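Local coordinates for nucleoporin NUP82 (Saccharomyces cerevisiae, PDB 3PBP), which serves as a structural component of the nuclear pore complex, its N-terminal domain containing a region that interacts with the nucleoporin NUP116, at residues M153-N158 with L212-L217; L253-K258 with K274-A279; I305-G310 with S388-L393. The protein carries 1 engineered substitution. One frame throughout, in Å; residues are numbered along the deposited sequence.

Interaction 1 of 3, residues M153-N158 with L212-L217; sequences MFDILN and LPSVLL
The hydroxyl OG of S214 donates a hydrogen bond of 2.7 Å to OD2 of D155, the polar link between the end of strand 151-155 and the segment leading into strand 215-217. The serine meets the carboxylate from above, 36° out of its plane. D155 carries CG anti to its own backbone N (chi1 -171°), a torsion that swings the carboxylate toward S214, with OD2 turned to the serine and OD1 to the amide of L157. OD1 accepts from the backbone N of L157 at 3.0 Å, forming an Asx turn, and the backbone of D155-N158 makes a type I beta turn closed by N158 N to D155 O at 3.2 Å. Aspartate suits the place because a single short carboxylate both shapes the turn and reaches across to the serine. An alanine here would probably leave S214 OG without its acceptor and the L157 amide without the Asx-turn bond. E161 brings a second carboxylate close to OD2, so the serine's donated proton may help offset the repulsion.

Two residues back, M153, present as selenomethionine, bends at chi3 (-91°) and brings SE and CE up to the carbonyl O of L212, CE lying 3.5 Å from that oxygen. The selenium makes no hydrogen bond; R277 supplies one to this carbonyl, so the flexible apolar chain packs beside an acceptor already satisfied. P213 lies against H133 and C141. The contact thus fixes an incoming connection to strand 151-155, which pairs with 141-146 and 164-166 in a four-stranded antiparallel sheet, one blade of a beta-propeller.

Interaction 2 of 3, residues L253-K258 with K274-A279; sequences LQFVSK and KEYRLA
Helices 220-235 and 243-262 form an insertion in the beta-propeller, leaving and rejoining it through the antiparallel strands 215-217 and 269-271. Here the second helix meets the loop that follows strand 269-271, mainly through the aromatic pair F255 and Y276. Their ring planes are nearly parallel, at 29°, but slid apart with centroids 5.1 Å from each other, so that they barely overlap. Atoms CD1 and CE1 of F255 lie against CD2, CG and CB of Y276, CE1 standing 3.7 Å from CB. With CG anti to the backbone N (chi1 172°), the phenylalanine leaves the helix toward the loop, where L212 and M335 also press on its ring. A wholly apolar ring fits this buried side, whereas tyrosine can keep its carbon ring against F255 while sending a hydroxyl toward the solvent-exposed lysine.

On the helix's other flank, V256 and L253 pack on helix 220-235, so one helix serves both its partner and the loop. Within the helix, S257 OG bonds L253 O at 2.6 Å, from the face of that carbonyl's plane opposite to S257 N. The backbone O of Y276 accepts a hydrogen bond from NE1 of W337, a further tie on the loop. At the exposed side, the long chain of K258, extended beyond CG, crosses the tyrosine at about a right angle and its NZ, near the ring plane, donates to Y276 OH at 3.0 Å.

Interaction 3 of 3, residues I305-G310 with S388-L393; sequences ILIDNG and SWASTL
A single isoleucine makes the entire contact from its side: I307, just past the end of strand 299-306, is the sole residue of 305-310 to bury surface against segment 388-393 of helix 387-399, and no hydrogen bond joins the two segments. Its side chain spreads over the helix with three carbons. CG1 lies 3.7 Å from CB of A390, CD1 reaches on to within 3.9 Å of the same methyl, and CG2 rests 3.7 Å from the backbone O of A390. A branched chain suits the position because one arm can follow the methyl while the other rests beside the carbonyl O. Alanine suits the helix for the complementary reason, since its small side chain lets the backbone at I307 come near, the two CA atoms standing 6.2 Å apart.

Farther along the helix, CD1 of I307 meets CD2 of L393 at 4.2 Å, the two chains crossing at about a right angle. CD2 of L393 also lies in the plane of the W389 ring at the edge, while CB of A390 sits above one face of that indole, offset toward its periphery. L393 further packs on an apolar side chain of a neighbouring protein chain. Beyond I307, D308 makes an Asx turn, OD1 accepting from G310 N at 2.6 Å, and its OD2 is held by N312 and N398, the latter from the same helix. The whole is a hydrophobic seam between consecutive blades of a beta-propeller, the helix here being inserted between strands 380-385 and 413-419.

Overall arrangement
The three contacts follow one another along the chain, each closing before the next opens. Interactions 1 and 2 are neighbours, centres 15 Å apart and in direct touch: R277 of interaction 2 bonds the L212 carbonyl of interaction 1, and F255 packs on L212. Together they tie the blade containing strand 151-155 to the helical insertion of 220-235 and 243-262. Interaction 3 lies apart, its centre 30 Å from each of the others and its nearest atoms about 14 and 15 Å away, on the opposite side of the chain's centre from interaction 1. It joins later blades instead, so the contacts join separate parts of one domain, which contains the region that interacts with NUP116.

Interaction 1 of 3, residues M153-N158 with L212-L217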
loop_
_atom_site.group_PDB
_atom_site.type_symbol
_atom_site.label_atom_id
_atom_site.label_comp_id
_atom_site.label_asym_id
_atom_site.label_seq_id
_atom_site.Cartn_x
_atom_site.Cartn_y
_atom_site.Cartn_z
HETATM N N MSE A 153 3.454 5.060 -10.559
HETATM C CA MSE A 153 4.474 6.019 -10.178
HETATM C C MSE A 153 4.835 6.890 -11.370
HETATM O O MSE A 153 5.257 6.399 -12.412
HETATM C CB MSE A 153 5.732 5.318 -9.678
HETATM C CG MSE A 153 5.666 4.800 -8.261
HETATM SE SE MSE A 153 7.403 4.096 -7.717
HETATM C CE MSE A 153 7.217 2.243 -8.236
ATOM N N PHE A 154 4.662 8.192 -11.207
ATOM C CA PHE A 154 4.969 9.149 -12.262
ATOM C C PHE A 154 6.242 9.913 -11.903
ATOM O O PHE A 154 6.444 10.301 -10.745
ATOM C CB PHE A 154 3.832 10.171 -12.418
ATOM C CG PHE A 154 2.564 9.608 -12.993
ATOM C CD1 PHE A 154 2.460 9.332 -14.353
ATOM C CD2 PHE A 154 1.453 9.398 -12.183
ATOM C CE1 PHE A 154 1.271 8.866 -14.893
ATOM C CE2 PHE A 154 0.253 8.930 -12.719
ATOM C CZ PHE A 154 0.161 8.664 -14.075
ATOM N N ASP A 155 7.102 10.129 -12.893
ATOM C CA ASP A 155 8.297 10.901 -12.657
ATOM C C ASP A 155 7.986 12.331 -13.092
ATOM O O ASP A 155 8.030 12.665 -14.275
ATOM C CB ASP A 155 9.470 10.376 -13.462
ATOM C CG ASP A 155 10.781 11.048 -13.065
ATOM O OD1 ASP A 155 10.770 12.273 -12.803
ATOM O OD2 ASP A 155 11.823 10.357 -13.017
ATOM N N ILE A 156 7.650 13.159 -12.111
ATOM C CA ILE A 156 7.323 14.565 -12.302
ATOM C C ILE A 156 8.314 15.363 -13.165
ATOM O O ILE A 156 7.916 16.278 -13.887
ATOM C CB ILE A 156 7.220 15.247 -10.923
ATOM C CG1 ILE A 156 5.887 14.905 -10.278
ATOM C CG2 ILE A 156 7.409 16.729 -11.045
ATOM C CD1 ILE A 156 5.719 15.579 -8.941
ATOM N N LEU A 157 9.596 15.016 -13.094
ATOM C CA LEU A 157 10.628 15.743 -13.829
ATOM C C LEU A 157 11.211 15.069 -15.068
ATOM O O LEU A 157 12.295 15.450 -15.506
ATOM C CB LEU A 157 11.793 16.065 -12.889
ATOM C CG LEU A 157 11.465 16.697 -11.544
ATOM C CD1 LEU A 157 12.742 16.905 -10.769
ATOM C CD2 LEU A 157 10.752 18.010 -11.758
ATOM N N ASN A 158 10.529 14.093 -15.655
ATOM C CA ASN A 158 11.128 13.438 -16.814
ATOM C C ASN A 158 10.131 12.729 -17.719
ATOM O O ASN A 158 9.617 11.665 -17.365
ATOM C CB ASN A 158 12.189 12.444 -16.326
ATOM C CG ASN A 158 13.183 12.073 -17.404
ATOM O OD1 ASN A 158 12.820 11.513 -18.442
ATOM N ND2 ASN A 158 14.453 12.382 -17.163
ATOM N N LEU A 212 10.540 1.603 -5.195
ATOM C CA LEU A 212 11.476 2.678 -5.486
ATOM C C LEU A 212 11.129 3.675 -6.576
ATOM O O LEU A 212 10.469 3.350 -7.552
ATOM C CB LEU A 212 12.833 2.048 -5.807
ATOM C CG LEU A 212 13.211 0.889 -4.871
ATOM C CD1 LEU A 212 14.221 -0.019 -5.538
ATOM C CD2 LEU A 212 13.747 1.438 -3.575
ATOM N N PRO A 213 11.580 4.926 -6.408
ATOM C CA PRO A 213 11.338 5.993 -7.387
ATOM C C PRO A 213 12.446 5.826 -8.444
ATOM O O PRO A 213 13.204 4.864 -8.370
ATOM C CB PRO A 213 11.483 7.259 -6.543
ATOM C CG PRO A 213 12.568 6.894 -5.613
ATOM C CD PRO A 213 12.221 5.469 -5.194
ATOM N N SER A 214 12.555 6.725 -9.416
ATOM C CA SER A 214 13.595 6.580 -10.442
ATOM C C SER A 214 14.956 7.061 -9.936
ATOM O O SER A 214 16.007 6.654 -10.454
ATOM C CB SER A 214 13.220 7.369 -11.687
ATOM O OG SER A 214 13.336 8.756 -11.416
ATOM N N VAL A 215 14.935 7.940 -8.936
ATOM C CA VAL A 215 16.163 8.466 -8.342
ATOM C C VAL A 215 15.914 8.509 -6.842
ATOM O O VAL A 215 15.230 9.397 -6.333
ATOM C CB VAL A 215 16.492 9.881 -8.862
ATOM C CG1 VAL A 215 17.753 10.390 -8.225
ATOM C CG2 VAL A 215 16.636 9.854 -10.360
ATOM N N LEU A 216 16.482 7.532 -6.147
ATOM C CA LEU A 216 16.312 7.373 -4.716
ATOM C C LEU A 216 17.143 8.276 -3.811
ATOM O O LEU A 216 18.369 8.364 -3.955
ATOM C CB LEU A 216 16.592 5.921 -4.363
ATOM C CG LEU A 216 16.351 5.439 -2.938
ATOM C CD1 LEU A 216 14.866 5.364 -2.657
ATOM C CD2 LEU A 216 17.004 4.061 -2.778
ATOM N N LEU A 217 16.455 8.943 -2.874
ATOM C CA LEU A 217 17.100 9.808 -1.876
ATOM C C LEU A 217 17.584 8.859 -0.784
ATOM O O LEU A 217 16.794 8.176 -0.138
ATOM C CB LEU A 217 16.104 10.780 -1.256
ATOM C CG LEU A 217 16.259 12.280 -1.515
ATOM C CD1 LEU A 217 15.518 13.018 -0.415
ATOM C CD2 LEU A 217 17.721 12.697 -1.541
#

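Interaction 2 of 3, residues L253-K258 with K274-A279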
loop_
_atom_site.group_PDB
_atom_site.type_symbol
_atom_site.label_atom_id
_atom_site.label_comp_id
_atom_site.label_asym_id
_atom_site.label_seq_id
_atom_site.Cartn_x
_atom_site.Cartn_y
_atom_site.Cartn_z
ATOM N N LEU A 253 20.753 -8.748 -1.788
ATOM C CA LEU A 253 22.133 -8.393 -1.538
ATOM C C LEU A 253 22.844 -7.902 -2.791
ATOM O O LEU A 253 23.682 -7.013 -2.713
ATOM C CB LEU A 253 22.889 -9.578 -0.951
ATOM C CG LEU A 253 24.341 -9.268 -0.581
ATOM C CD1 LEU A 253 24.419 -8.115 0.426
ATOM C CD2 LEU A 253 24.957 -10.531 -0.005
ATOM N N GLN A 254 22.516 -8.480 -3.945
ATOM C CA GLN A 254 23.147 -8.058 -5.191
ATOM C C GLN A 254 22.691 -6.652 -5.515
ATOM O O GLN A 254 23.497 -5.800 -5.888
ATOM C CB GLN A 254 22.770 -8.981 -6.345
ATOM C CG GLN A 254 23.211 -10.405 -6.153
ATOM C CD GLN A 254 22.665 -11.349 -7.220
ATOM O OE1 GLN A 254 21.637 -11.070 -7.856
ATOM N NE2 GLN A 254 23.341 -12.486 -7.406
ATOM N N PHE A 255 21.397 -6.409 -5.362
ATOM C CA PHE A 255 20.824 -5.103 -5.647
ATOM C C PHE A 255 21.372 -4.017 -4.720
ATOM O O PHE A 255 21.859 -2.980 -5.181
ATOM C CB PHE A 255 19.296 -5.178 -5.527
ATOM C CG PHE A 255 18.614 -3.845 -5.617
ATOM C CD1 PHE A 255 18.642 -3.108 -6.792
ATOM C CD2 PHE A 255 17.954 -3.317 -4.518
ATOM C CE1 PHE A 255 18.022 -1.857 -6.873
ATOM C CE2 PHE A 255 17.328 -2.060 -4.589
ATOM C CZ PHE A 255 17.364 -1.335 -5.771
ATOM N N VAL A 256 21.309 -4.252 -3.413
ATOM C CA VAL A 256 21.778 -3.256 -2.455
ATOM C C VAL A 256 23.258 -2.974 -2.629
ATOM O O VAL A 256 23.724 -1.878 -2.329
ATOM C CB VAL A 256 21.494 -3.685 -0.993
ATOM C CG1 VAL A 256 22.026 -2.646 -0.045
ATOM C CG2 VAL A 256 19.995 -3.834 -0.774
ATOM N N SER A 257 23.994 -3.966 -3.120
ATOM C CA SER A 257 25.430 -3.808 -3.361
ATOM C C SER A 257 25.649 -2.915 -4.570
ATOM O O SER A 257 26.571 -2.096 -4.594
ATOM C CB SER A 257 26.093 -5.157 -3.623
ATOM O OG SER A 257 26.076 -5.955 -2.459
ATOM N N LYS A 258 24.791 -3.073 -5.574
ATOM C CA LYS A 258 24.893 -2.278 -6.777
ATOM C C LYS A 258 24.524 -0.843 -6.434
ATOM O O LYS A 258 25.078 0.100 -6.995
ATOM C CB LYS A 258 23.965 -2.833 -7.854
ATOM C CG LYS A 258 24.392 -2.474 -9.253
ATOM C CD LYS A 258 23.436 -3.034 -10.289
ATOM C CE LYS A 258 23.927 -2.739 -11.714
ATOM N NZ LYS A 258 22.965 -3.177 -12.783
ATOM N N LYS A 274 14.642 1.132 -14.414
ATOM C CA LYS A 274 13.260 0.650 -14.515
ATOM C C LYS A 274 13.074 -0.830 -14.209
ATOM O O LYS A 274 12.007 -1.247 -13.755
ATOM C CB LYS A 274 12.684 0.965 -15.910
ATOM C CG LYS A 274 13.728 1.014 -17.035
ATOM C CD LYS A 274 13.078 1.235 -18.403
ATOM C CE LYS A 274 14.124 1.664 -19.437
ATOM N NZ LYS A 274 13.521 1.952 -20.768
ATOM N N GLU A 275 14.110 -1.624 -14.450
ATOM C CA GLU A 275 14.028 -3.062 -14.210
ATOM C C GLU A 275 13.797 -3.409 -12.744
ATOM O O GLU A 275 12.990 -4.286 -12.435
ATOM C CB GLU A 275 15.298 -3.763 -14.706
ATOM C CG GLU A 275 15.569 -3.588 -16.203
ATOM C CD GLU A 275 16.334 -2.302 -16.539
ATOM O OE1 GLU A 275 17.510 -2.189 -16.128
ATOM O OE2 GLU A 275 15.765 -1.409 -17.213
ATOM N N TYR A 276 14.496 -2.710 -11.847
ATOM C CA TYR A 276 14.385 -2.953 -10.406
ATOM C C TYR A 276 13.165 -2.323 -9.753
ATOM O O TYR A 276 12.954 -2.487 -8.560
ATOM C CB TYR A 276 15.624 -2.435 -9.679
ATOM C CG TYR A 276 16.923 -2.975 -10.213
ATOM C CD1 TYR A 276 17.569 -2.360 -11.282
ATOM C CD2 TYR A 276 17.508 -4.109 -9.653
ATOM C CE1 TYR A 276 18.768 -2.862 -11.776
ATOM C CE2 TYR A 276 18.707 -4.617 -10.140
ATOM C CZ TYR A 276 19.332 -3.992 -11.200
ATOM O OH TYR A 276 20.514 -4.504 -11.682
ATOM N N ARG A 277 12.360 -1.610 -10.527
ATOM C CA ARG A 277 11.193 -0.955 -9.962
ATOM C C ARG A 277 9.888 -1.725 -10.100
ATOM O O ARG A 277 8.877 -1.352 -9.487
ATOM C CB ARG A 277 11.049 0.437 -10.565
ATOM C CG ARG A 277 12.286 1.281 -10.364
ATOM C CD ARG A 277 11.911 2.696 -10.075
ATOM N NE ARG A 277 11.693 3.470 -11.287
ATOM C CZ ARG A 277 10.738 4.381 -11.411
ATOM N NH1 ARG A 277 9.906 4.613 -10.401
ATOM N NH2 ARG A 277 10.638 5.086 -12.525
ATOM N N LEU A 278 9.900 -2.790 -10.901
ATOM C CA LEU A 278 8.704 -3.610 -11.082
ATOM C C LEU A 278 8.712 -4.690 -10.014
ATOM O O LEU A 278 9.446 -5.666 -10.115
ATOM C CB LEU A 278 8.700 -4.246 -12.473
ATOM C CG LEU A 278 8.537 -3.262 -13.634
ATOM C CD1 LEU A 278 8.811 -3.962 -14.955
ATOM C CD2 LEU A 278 7.129 -2.672 -13.606
ATOM N N ALA A 279 7.905 -4.514 -8.979
ATOM C CA ALA A 279 7.877 -5.487 -7.907
ATOM C C ALA A 279 6.466 -5.962 -7.620
ATOM O O ALA A 279 5.514 -5.183 -7.674
ATOM C CB ALA A 279 8.480 -4.884 -6.668
#

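Interaction 3 of 3, residues I305-G310 with S388-L393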
loop_
_atom_site.group_PDB
_atom_site.type_symbol
_atom_site.label_atom_id
_atom_site.label_comp_id
_atom_site.label_asym_id
_atom_site.label_seq_id
_atom_site.Cartn_x
_atom_site.Cartn_y
_atom_site.Cartn_z
ATOM N N ILE A 305 3.863 5.445 12.182
ATOM C CA ILE A 305 4.372 6.382 13.172
ATOM C C ILE A 305 5.774 6.037 13.621
ATOM O O ILE A 305 6.055 4.923 14.068
ATOM C CB ILE A 305 3.488 6.432 14.433
ATOM C CG1 ILE A 305 2.053 6.781 14.048
ATOM C CG2 ILE A 305 4.041 7.456 15.412
ATOM C CD1 ILE A 305 1.284 5.608 13.454
ATOM N N LEU A 306 6.647 7.026 13.528
ATOM C CA LEU A 306 8.029 6.861 13.905
ATOM C C LEU A 306 8.190 6.843 15.432
ATOM O O LEU A 306 7.625 7.667 16.142
ATOM C CB LEU A 306 8.834 7.988 13.262
ATOM C CG LEU A 306 10.325 7.748 13.094
ATOM C CD1 LEU A 306 10.569 6.454 12.353
ATOM C CD2 LEU A 306 10.911 8.904 12.339
ATOM N N ILE A 307 8.968 5.884 15.920
ATOM C CA ILE A 307 9.229 5.695 17.346
ATOM C C ILE A 307 10.565 6.294 17.816
ATOM O O ILE A 307 10.674 6.786 18.937
ATOM C CB ILE A 307 9.204 4.200 17.670
ATOM C CG1 ILE A 307 7.802 3.792 18.073
ATOM C CG2 ILE A 307 10.191 3.853 18.749
ATOM C CD1 ILE A 307 7.732 2.308 18.357
ATOM N N ASP A 308 11.584 6.233 16.969
ATOM C CA ASP A 308 12.882 6.794 17.313
ATOM C C ASP A 308 13.549 7.387 16.077
ATOM O O ASP A 308 12.862 7.834 15.162
ATOM C CB ASP A 308 13.782 5.726 17.927
ATOM C CG ASP A 308 14.065 4.582 16.981
ATOM O OD1 ASP A 308 13.941 4.769 15.752
ATOM O OD2 ASP A 308 14.429 3.495 17.472
ATOM N N ASN A 309 14.881 7.387 16.051
ATOM C CA ASN A 309 15.631 7.937 14.921
ATOM C C ASN A 309 16.350 6.878 14.116
ATOM O O ASN A 309 17.312 7.186 13.410
ATOM C CB ASN A 309 16.661 8.945 15.413
ATOM C CG ASN A 309 16.020 10.137 16.080
ATOM O OD1 ASN A 309 15.279 10.899 15.439
ATOM N ND2 ASN A 309 16.288 10.307 17.377
ATOM N N GLY A 310 15.886 5.636 14.226
ATOM C CA GLY A 310 16.510 4.540 13.509
ATOM C C GLY A 310 15.513 3.758 12.684
ATOM O O GLY A 310 15.619 2.532 12.587
ATOM N N SER A 388 4.786 6.490 25.940
ATOM C CA SER A 388 4.849 5.973 27.306
ATOM C C SER A 388 5.622 4.672 27.232
ATOM O O SER A 388 6.569 4.451 27.987
ATOM C CB SER A 388 3.439 5.689 27.839
ATOM O OG SER A 388 2.508 6.669 27.394
ATOM N N TRP A 389 5.214 3.817 26.297
ATOM C CA TRP A 389 5.851 2.523 26.103
ATOM C C TRP A 389 6.790 2.464 24.909
ATOM O O TRP A 389 7.802 1.767 24.947
ATOM C CB TRP A 389 4.794 1.424 25.961
ATOM C CG TRP A 389 3.695 1.723 24.986
ATOM C CD1 TRP A 389 2.489 2.290 25.264
ATOM C CD2 TRP A 389 3.671 1.397 23.586
ATOM N NE1 TRP A 389 1.707 2.331 24.132
ATOM C CE2 TRP A 389 2.409 1.790 23.087
ATOM C CE3 TRP A 389 4.593 0.809 22.704
ATOM C CZ2 TRP A 389 2.045 1.612 21.746
ATOM C CZ3 TRP A 389 4.227 0.633 21.373
ATOM C CH2 TRP A 389 2.966 1.034 20.910
ATOM N N ALA A 390 6.457 3.199 23.855
ATOM C CA ALA A 390 7.269 3.198 22.641
ATOM C C ALA A 390 8.722 3.578 22.870
ATOM O O ALA A 390 9.616 3.007 22.254
ATOM C CB ALA A 390 6.658 4.118 21.610
ATOM N N SER A 391 8.956 4.543 23.755
ATOM C CA SER A 391 10.309 4.997 24.047
ATOM C C SER A 391 11.150 3.883 24.654
ATOM O O SER A 391 12.342 3.773 24.381
ATOM C CB SER A 391 10.269 6.200 24.988
ATOM O OG SER A 391 9.540 5.900 26.160
ATOM N N THR A 392 10.522 3.053 25.476
ATOM C CA THR A 392 11.212 1.938 26.110
ATOM C C THR A 392 11.425 0.829 25.090
ATOM O O THR A 392 12.465 0.159 25.083
ATOM C CB THR A 392 10.385 1.364 27.255
ATOM O OG1 THR A 392 10.058 2.412 28.175
ATOM C CG2 THR A 392 11.158 0.275 27.968
ATOM N N LEU A 393 10.420 0.641 24.238
ATOM C CA LEU A 393 10.456 -0.373 23.196
ATOM C C LEU A 393 11.647 -0.191 22.253
ATOM O O LEU A 393 12.295 -1.162 21.867
ATOM C CB LEU A 393 9.146 -0.337 22.400
ATOM C CG LEU A 393 8.981 -1.334 21.248
ATOM C CD1 LEU A 393 9.223 -2.761 21.719
ATOM C CD2 LEU A 393 7.586 -1.187 20.681
#